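Side-chain contacts in esterase YdiI (Escherichia coli, PDB 4K49), which hydrolyses 1,4-dihydroxy-2-naphthoyl-CoA to 1,4-dihydroxy-2-naphthoate and coenzyme A in menaquinone biosynthesis, and also cleaves many other acyl-CoA thioesters: residues Thr39-Val42 and Asp43-Lys47; Gly51-His54 and Gly55-Val59. All coordinates share one frame; numbering follows the deposited sequence.

Interaction 1: Thr39-Val42 and Asp43-Lys47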
ATOM      1  N   THR A  39       4.650   1.919  14.271  1.00  7.16           N
ATOM      2  CA  THR A  39       4.567   0.474  14.157  1.00  5.17           C
ATOM      3  C   THR A  39       3.178   0.053  13.659  1.00  5.00           C
ATOM      4  O   THR A  39       2.235   0.847  13.667  1.00  6.28           O
ATOM      5  CB  THR A  39       4.877  -0.215  15.503  1.00 10.48           C
ATOM      6  OG1 THR A  39       3.950   0.244  16.493  1.00 10.08           O
ATOM      7  CG2 THR A  39       6.294   0.116  15.961  1.00  8.51           C
ATOM      8  N   MET A  40       3.066  -1.202  13.233  1.00  2.82           N
ATOM      9  CA  MET A  40       1.838  -1.734  12.644  1.00  4.64           C
ATOM     10  C   MET A  40       1.855  -3.243  12.884  1.00  5.57           C
ATOM     11  O   MET A  40       2.911  -3.881  12.763  1.00  5.49           O
ATOM     12  CB  MET A  40       1.797  -1.423  11.136  1.00  3.23           C
ATOM     13  CG  MET A  40       0.625  -2.065  10.380  1.00  6.91           C
ATOM     14  SD  MET A  40       0.705  -1.758   8.585  1.00  6.81           S
ATOM     15  CE  MET A  40       2.057  -2.827   8.133  1.00  3.72           C
ATOM     16  N   PRO A  41       0.705  -3.825  13.264  1.00  4.42           N
ATOM     17  CA  PRO A  41       0.729  -5.258  13.548  1.00  4.51           C
ATOM     18  C   PRO A  41       0.692  -6.095  12.279  1.00  4.35           C
ATOM     19  O   PRO A  41       0.244  -5.626  11.217  1.00  3.60           O
ATOM     20  CB  PRO A  41      -0.567  -5.475  14.343  1.00  5.72           C
ATOM     21  CG  PRO A  41      -1.489  -4.397  13.859  1.00  5.65           C
ATOM     22  CD  PRO A  41      -0.583  -3.208  13.628  1.00  7.03           C
ATOM     23  N   VAL A  42       1.173  -7.329  12.395  1.00  5.46           N
ATOM     24  CA  VAL A  42       1.003  -8.330  11.344  1.00  3.13           C
ATOM     25  C   VAL A  42      -0.083  -9.291  11.789  1.00  8.01           C
ATOM     26  O   VAL A  42       0.159 -10.168  12.630  1.00  5.49           O
ATOM     27  CB  VAL A  42       2.304  -9.128  11.103  1.00  6.91           C
ATOM     28  CG1 VAL A  42       2.145 -10.061   9.911  1.00  9.84           C
ATOM     29  CG2 VAL A  42       3.464  -8.195  10.863  1.00  6.61           C
ATOM     30  N   ASP A  43      -1.286  -9.123  11.249  1.00  6.39           N
ATOM     31  CA  ASP A  43      -2.414  -9.974  11.624  1.00 10.21           C
ATOM     32  C   ASP A  43      -3.462  -9.953  10.529  1.00  9.10           C
ATOM     33  O   ASP A  43      -3.177  -9.509   9.412  1.00  3.97           O
ATOM     34  CB  ASP A  43      -3.007  -9.566  12.986  1.00  9.94           C
ATOM     35  CG  ASP A  43      -3.573  -8.147  13.003  1.00 14.35           C
ATOM     36  OD1 ASP A  43      -4.212  -7.705  12.015  1.00  8.49           O
ATOM     37  OD2 ASP A  43      -3.406  -7.466  14.042  1.00 11.23           O
ATOM     38  N   SER A  44      -4.674 -10.410  10.836  1.00  6.08           N
ATOM     39  CA  SER A  44      -5.685 -10.569   9.786  1.00  9.51           C
ATOM     40  C   SER A  44      -5.979  -9.269   9.039  1.00  8.43           C
ATOM     41  O   SER A  44      -6.374  -9.288   7.874  1.00  5.49           O
ATOM     42  CB  SER A  44      -6.980 -11.153  10.354  1.00  7.50           C
ATOM     43  OG  SER A  44      -7.525 -10.296  11.340  1.00  6.82           O
ATOM     44  N   ARG A  45      -5.790  -8.135   9.702  1.00  5.12           N
ATOM     45  CA  ARG A  45      -6.086  -6.846   9.068  1.00  5.35           C
ATOM     46  C   ARG A  45      -5.046  -6.463   8.035  1.00  4.57           C
ATOM     47  O   ARG A  45      -5.296  -5.601   7.192  1.00  3.75           O
ATOM     48  CB  ARG A  45      -6.190  -5.758  10.139  1.00  3.99           C
ATOM     49  CG  ARG A  45      -7.312  -6.048  11.153  1.00  6.60           C
ATOM     50  CD  ARG A  45      -7.226  -5.101  12.334  1.00  8.58           C
ATOM     51  NE  ARG A  45      -6.108  -5.446  13.200  1.00  7.37           N
ATOM     52  CZ  ARG A  45      -5.834  -4.827  14.345  1.00  7.06           C
ATOM     53  NH1 ARG A  45      -4.799  -5.210  15.084  1.00  6.18           N
ATOM     54  NH2 ARG A  45      -6.591  -3.825  14.742  1.00  9.69           N
ATOM     55  N   THR A  46      -3.879  -7.103   8.093  1.00  4.48           N
ATOM     56  CA  THR A  46      -2.737  -6.680   7.271  1.00  2.31           C
ATOM     57  C   THR A  46      -2.016  -7.830   6.576  1.00  4.65           C
ATOM     58  O   THR A  46      -0.954  -7.624   5.983  1.00  5.87           O
ATOM     59  CB  THR A  46      -1.706  -5.903   8.109  1.00  3.06           C
ATOM     60  OG1 THR A  46      -1.264  -6.722   9.189  1.00  3.12           O
ATOM     61  CG2 THR A  46      -2.321  -4.637   8.687  1.00  3.31           C
ATOM     62  N   LYS A  47      -2.560  -9.042   6.651  1.00  1.37           N
ATOM     63  CA  LYS A  47      -1.915 -10.175   5.966  1.00  2.85           C
ATOM     64  C   LYS A  47      -2.489 -10.418   4.576  1.00  2.68           C
ATOM     65  O   LYS A  47      -3.613  -9.998   4.278  1.00  5.04           O
ATOM     66  CB  LYS A  47      -2.063 -11.465   6.787  1.00  5.24           C
ATOM     67  CG  LYS A  47      -1.163 -11.549   8.007  1.00 10.00           C
ATOM     68  CD  LYS A  47      -1.597 -12.737   8.861  1.00  8.14           C
ATOM     69  CE  LYS A  47      -0.514 -13.131   9.833  1.00 22.68           C
ATOM     70  NZ  LYS A  47      -0.870 -14.354  10.599  1.00 15.11           N
TER
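The hydroxyl of Thr46 reaches back across the turn to the chain leaving strand 36-41, where Thr46 OG1 donates to Pro41 O at 2.8 Å. The donor stands 27° off the plane of that carbonyl. Thr46 OG1 is gripped a second time, accepting from Asp43 N at 3.2 Å in a nearly straight bond (167°), and this double use shows how one buried hydroxyl can close a tight change of direction. With chi1 at 58°, OG1 sits between the backbone N and the carbonyl carbon of Thr46, which turns it to Pro41 while CG2 lies on the inner side. This inner side is buried: the Met40 chain, bent at its last torsion, runs past Thr46 in the opposite sense, Met40 SD lying 4.2 Å from Thr46 CG2, and both residues also touch Ala57 of helix 55-72.

The other side is more open and more polar. Arg45 takes the Asp43 carboxylate side-on: Arg45 NH1 meets the syn lone pair of Asp43 OD2 at 2.8 Å, and Arg45 NE reaches Asp43 OD1 at 3.2 Å. Both oxygens lie close to the guanidinium plane, and the backbone Arg45 N also donates to Asp43 OD1 at 2.8 Å, so the carboxylate is fixed against rotation. The pair is partly covered: the Pro41 ring lies beside it, with Pro41 CB 3.5 Å from Asp43 OD2, and Arg45 also packs on Phe23 of the second subunit. Elsewhere the extended Lys47 chain crosses Val42 at about a right angle, Lys47 CE coming to 4.1 Å from Val42 CG1. An Asx turn at Asp43, locked by a salt bridge, thus leads the chain out of strand 36-41 of the hotdog fold.

Interaction 2: Gly51-His54 and Gly55-Val59. With HFQ (2,4-dihydroxyphenacyl coenzyme A), chain E.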
ATOM      1  N   GLY A  51      -0.594 -15.955   4.478  1.00 10.20           N
ATOM      2  CA  GLY A  51      -0.052 -15.818   5.821  1.00 13.14           C
ATOM      3  C   GLY A  51       1.085 -14.830   6.006  1.00 10.48           C
ATOM      4  O   GLY A  51       1.626 -14.713   7.105  1.00 13.17           O
ATOM      5  N   LEU A  52       1.454 -14.112   4.948  1.00  6.41           N
ATOM      6  CA  LEU A  52       2.497 -13.091   5.069  1.00  3.33           C
ATOM      7  C   LEU A  52       1.896 -11.718   5.312  1.00  5.67           C
ATOM      8  O   LEU A  52       0.726 -11.480   5.025  1.00  4.14           O
ATOM      9  CB  LEU A  52       3.358 -13.039   3.799  1.00  5.06           C
ATOM     10  CG  LEU A  52       3.888 -14.364   3.261  1.00 13.89           C
ATOM     11  CD1 LEU A  52       4.832 -14.113   2.077  1.00 12.35           C
ATOM     12  CD2 LEU A  52       4.579 -15.157   4.363  1.00 13.33           C
ATOM     13  N   LEU A  53       2.695 -10.811   5.852  1.00  7.37           N
ATOM     14  CA  LEU A  53       2.325  -9.405   5.843  1.00  5.95           C
ATOM     15  C   LEU A  53       2.123  -8.986   4.384  1.00  5.43           C
ATOM     16  O   LEU A  53       2.996  -9.193   3.541  1.00  4.68           O
ATOM     17  CB  LEU A  53       3.436  -8.579   6.499  1.00  5.37           C
ATOM     18  CG  LEU A  53       3.268  -7.064   6.429  1.00  7.67           C
ATOM     19  CD1 LEU A  53       1.988  -6.642   7.149  1.00  3.89           C
ATOM     20  CD2 LEU A  53       4.477  -6.386   7.031  1.00  6.96           C
ATOM     21  N   HIS A  54       0.955  -8.430   4.093  1.00  5.22           N
ATOM     22  CA  HIS A  54       0.590  -7.974   2.752  1.00  3.72           C
ATOM     23  C   HIS A  54       1.574  -6.886   2.335  1.00  5.34           C
ATOM     24  O   HIS A  54       1.854  -5.954   3.110  1.00  5.52           O
ATOM     25  CB  HIS A  54      -0.833  -7.400   2.819  1.00  2.77           C
ATOM     26  CG  HIS A  54      -1.536  -7.281   1.501  1.00  5.43           C
ATOM     27  ND1 HIS A  54      -1.122  -6.420   0.507  1.00  5.05           N
ATOM     28  CD2 HIS A  54      -2.685  -7.847   1.054  1.00  5.13           C
ATOM     29  CE1 HIS A  54      -1.959  -6.495  -0.516  1.00  5.94           C
ATOM     30  NE2 HIS A  54      -2.918  -7.350  -0.208  1.00  3.04           N
ATOM     31  N   GLY A  55       2.109  -7.000   1.122  1.00  2.54           N
ATOM     32  CA  GLY A  55       3.035  -6.000   0.615  1.00  3.26           C
ATOM     33  C   GLY A  55       2.412  -4.619   0.626  1.00  4.36           C
ATOM     34  O   GLY A  55       3.086  -3.612   0.879  1.00  4.08           O
ATOM     35  N   GLY A  56       1.112  -4.569   0.360  1.00  3.30           N
ATOM     36  CA  GLY A  56       0.388  -3.308   0.339  1.00  2.33           C
ATOM     37  C   GLY A  56       0.304  -2.705   1.723  1.00  3.96           C
ATOM     38  O   GLY A  56       0.312  -1.481   1.898  1.00  1.86           O
ATOM     39  N   ALA A  57       0.212  -3.565   2.725  1.00  2.59           N
ATOM     40  CA  ALA A  57       0.139  -3.075   4.093  1.00  4.18           C
ATOM     41  C   ALA A  57       1.450  -2.384   4.486  1.00  5.75           C
ATOM     42  O   ALA A  57       1.437  -1.340   5.149  1.00  2.49           O
ATOM     43  CB  ALA A  57      -0.206  -4.213   5.047  1.00  3.30           C
ATOM     44  N   SER A  58       2.581  -2.956   4.080  1.00  3.27           N
ATOM     45  CA  SER A  58       3.870  -2.287   4.266  1.00  5.00           C
ATOM     46  C   SER A  58       3.873  -0.908   3.615  1.00  1.52           C
ATOM     47  O   SER A  58       4.355   0.082   4.192  1.00  2.63           O
ATOM     48  CB  SER A  58       5.018  -3.145   3.722  1.00  3.00           C
ATOM     49  OG  SER A  58       5.214  -4.281   4.547  1.00  9.04           O
ATOM     50  N   VAL A  59       3.309  -0.819   2.422  1.00  3.55           N
ATOM     51  CA  VAL A  59       3.264   0.463   1.743  1.00  2.34           C
ATOM     52  C   VAL A  59       2.282   1.422   2.427  1.00  1.58           C
ATOM     53  O   VAL A  59       2.492   2.635   2.427  1.00  4.99           O
ATOM     54  CB  VAL A  59       2.963   0.287   0.245  1.00  2.21           C
ATOM     55  CG1 VAL A  59       2.911   1.651  -0.470  1.00  0.74           C
ATOM     56  CG2 VAL A  59       4.022  -0.601  -0.386  1.00  3.69           C
TER
HETATM   57  CB  HFQ E 201       2.683 -10.078  -2.034  1.00  8.15           C
HETATM   58  N1A HFQ E 201       9.054 -21.408  -0.837  1.00 44.75           N
HETATM   59  O1A HFQ E 201      17.441 -16.557  -0.674  1.00 21.48           O
HETATM   60  P1A HFQ E 201      16.206 -15.613  -0.625  1.00 25.10           P
HETATM   61  C1B HFQ E 201       1.256  -9.837  -1.450  1.00 11.86           C
HETATM   62  O1B HFQ E 201       1.086  -8.944  -0.558  1.00  7.74           O
HETATM   63  C1D HFQ E 201      12.135 -18.155   1.328  1.00 37.25           C
HETATM   64  S1P HFQ E 201       3.729 -11.147  -1.045  1.00  8.18           S
HETATM   65  C2A HFQ E 201       8.832 -20.587   0.203  1.00 45.65           C
HETATM   66  O2A HFQ E 201      16.615 -14.231  -0.092  1.00 20.50           O
HETATM   67  P2A HFQ E 201      15.884 -14.273  -2.971  1.00 15.65           P
HETATM   68  C2B HFQ E 201       0.075 -10.625  -1.871  1.00  6.72           C
HETATM   69  O2B HFQ E 201      -3.391 -12.644  -2.982  1.00 11.79           O
HETATM   70  C2D HFQ E 201      13.348 -18.607   1.868  1.00 39.02           C
HETATM   71  O2D HFQ E 201      13.167 -19.661   2.814  1.00 48.50           O
HETATM   72  C2P HFQ E 201       4.249 -10.249   0.397  1.00  5.30           C
HETATM   73  N3A HFQ E 201       9.799 -19.768   0.656  1.00 43.55           N
HETATM   74  O3A HFQ E 201      15.577 -15.507  -2.028  1.00 17.53           O
HETATM   75  C3B HFQ E 201      -1.170 -10.018  -1.725  1.00  4.37           C
HETATM   76  O3B HFQ E 201       1.385 -12.537  -2.562  1.00  9.60           O
HETATM   77  C3D HFQ E 201      14.010 -17.476   2.446  1.00 33.48           C
HETATM   78  O3D HFQ E 201      13.940 -17.509   3.891  1.00 55.26           O
HETATM   79  P3D HFQ E 201      15.316 -17.343   4.777  1.00 65.94           P
HETATM   80  C3P HFQ E 201       5.251  -9.167   0.164  1.00  4.73           C
HETATM   81  C4A HFQ E 201      11.016 -19.758   0.064  1.00 40.43           C
HETATM   82  O4A HFQ E 201      17.329 -14.197  -3.190  1.00 11.87           O
HETATM   83  C4B HFQ E 201      -2.307 -10.687  -2.083  1.00  7.61           C
HETATM   84  C4D HFQ E 201      13.367 -16.303   1.922  1.00 35.84           C
HETATM   85  O4D HFQ E 201      12.348 -16.788   1.002  1.00 36.88           O
HETATM   86  N4P HFQ E 201       6.436  -9.629  -0.358  1.00  6.19           N
HETATM   87  C5A HFQ E 201      11.286 -20.594  -1.016  1.00 36.26           C
HETATM   88  O5A HFQ E 201      15.141 -14.531  -4.301  1.00 11.85           O
HETATM   89  C5B HFQ E 201      -2.225 -11.983  -2.612  1.00  6.69           C
HETATM   90  C5D HFQ E 201      14.364 -15.523   1.177  1.00 22.91           C
HETATM   91  O5D HFQ E 201      15.120 -16.266   0.304  1.00 21.54           O
HETATM   92  C5P HFQ E 201       7.306 -10.393   0.461  1.00  9.50           C
HETATM   93  O5P HFQ E 201       7.013 -10.630   1.689  1.00  5.59           O
HETATM   94  C6A HFQ E 201      10.249 -21.445  -1.468  1.00 32.32           C
HETATM   95  N6A HFQ E 201      10.455 -22.338  -2.582  1.00 37.60           N
HETATM   96  O6A HFQ E 201      15.308 -12.962  -2.341  1.00 15.56           O
HETATM   97  C6B HFQ E 201      -0.976 -12.597  -2.764  1.00 10.88           C
HETATM   98  C6P HFQ E 201       8.614 -10.910  -0.084  1.00  5.58           C
HETATM   99  N7A HFQ E 201      12.588 -20.356  -1.392  1.00 39.87           N
HETATM  100  O7A HFQ E 201      16.556 -18.019   3.987  1.00 59.26           O
HETATM  101  C7B HFQ E 201       0.163 -11.925  -2.391  1.00  8.41           C
HETATM  102  C7P HFQ E 201       9.809 -10.668   0.855  1.00  6.20           C
HETATM  103  C8A HFQ E 201      13.112 -19.416  -0.581  1.00 43.78           C
HETATM  104  O8A HFQ E 201      15.578 -15.930   5.002  1.00 51.13           O
HETATM  105  N8P HFQ E 201      11.107 -10.706   0.181  1.00  5.32           N
HETATM  106  N9A HFQ E 201      12.157 -19.047   0.299  1.00 45.91           N
HETATM  107  O9A HFQ E 201      15.135 -18.038   6.132  1.00 67.77           O
HETATM  108  C9P HFQ E 201      11.759 -12.013  -0.022  1.00 13.11           C
HETATM  109  O9P HFQ E 201      11.232 -12.989   0.382  1.00 13.37           O
HETATM  110  CAP HFQ E 201      13.092 -12.035  -0.758  1.00  8.53           C
HETATM  111  OAP HFQ E 201      13.606 -10.741  -0.784  1.00 10.79           O
HETATM  112  CBP HFQ E 201      12.914 -12.471  -2.228  1.00 15.60           C
HETATM  113  CCP HFQ E 201      14.207 -12.349  -2.933  1.00  9.18           C
HETATM  114  CDP HFQ E 201      12.387 -13.913  -2.326  1.00 10.86           C
HETATM  115  CEP HFQ E 201      11.920 -11.582  -2.857  1.00 18.22           C
HETATM  116  O   HOH W   1       5.008  -6.846   3.256  1.00 10.02           O
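His54 caps the helix that begins at Gly55: in the plane of its ring, His54 ND1 accepts from Gly56 N at 2.9 Å. The side chain can be followed outward from the backbone. His54 CB packs against Ala57 CB at 3.9 Å, and chi1 of -162°, with CG anti to the backbone N, swings the imidazole out beside the first turn. His54 CG lies near the ketone oxygen of the bound 2,4-dihydroxyphenacyl coenzyme A, which hangs over one ring face. ND1 makes the capping bond, while CD2 and CE1 lie under ligand C3B, which stands over one face, offset toward the rim. At the tip, His54 NE2 comes to 3.5 Å from this same ligand C3B, and it hydrogen-bonds to Ser64 OG of the second subunit. Were this residue an alanine, Gly56 N would probably lose its cap and Ser64 OG of the second subunit this partner, and a gap would open against the ligand's aromatic ring.

The backbone of His54 does its own share, since Ser58 N donates in the carbonyl plane to His54 O at 3.2 Å, and Ala57 N adds a weak bond. Leu53 packs on the helix start with its two methyls: Leu53 CD1 rests on Ala57 CB at 3.9 Å, and Leu53 CD2 approaches Ser58 OG at 3.3 Å. A water joins Ser58 OG to Leu53 O.

Gly55 N, left unused by the cap, donates to ligand O1B at 2.8 Å and 166°. That oxygen stands where the thioester carbonyl of a substrate would probably lie, so the helix N-terminus and this N-H are likely to polarise the carbonyl and stabilise negative charge growing on it, much as an oxyanion hole does.

How the interactions relate
Both interactions tie neighbouring residues along one connection, from strand 36-41 to helix 55-72, and their centres lie about 8 Å apart. Residues 39-47 lead out of the strand, residues 51-59 start the helix, and a probable hydrogen bond between Thr46 O and His54 N (2.8 Å) joins the two, with Met40 and Thr46 also packing on Leu53. Interaction 1 is only partly buried, and its outer side relies on charge pairing; all the touching residues of interaction 2 are buried, and it works with neutral backbone donors, a helix cap and the bound ligand. Both touch the second subunit, but only interaction 2 lines the ligand pocket directly, illustrating how a single connection can pass from structural turn to ligand pocket.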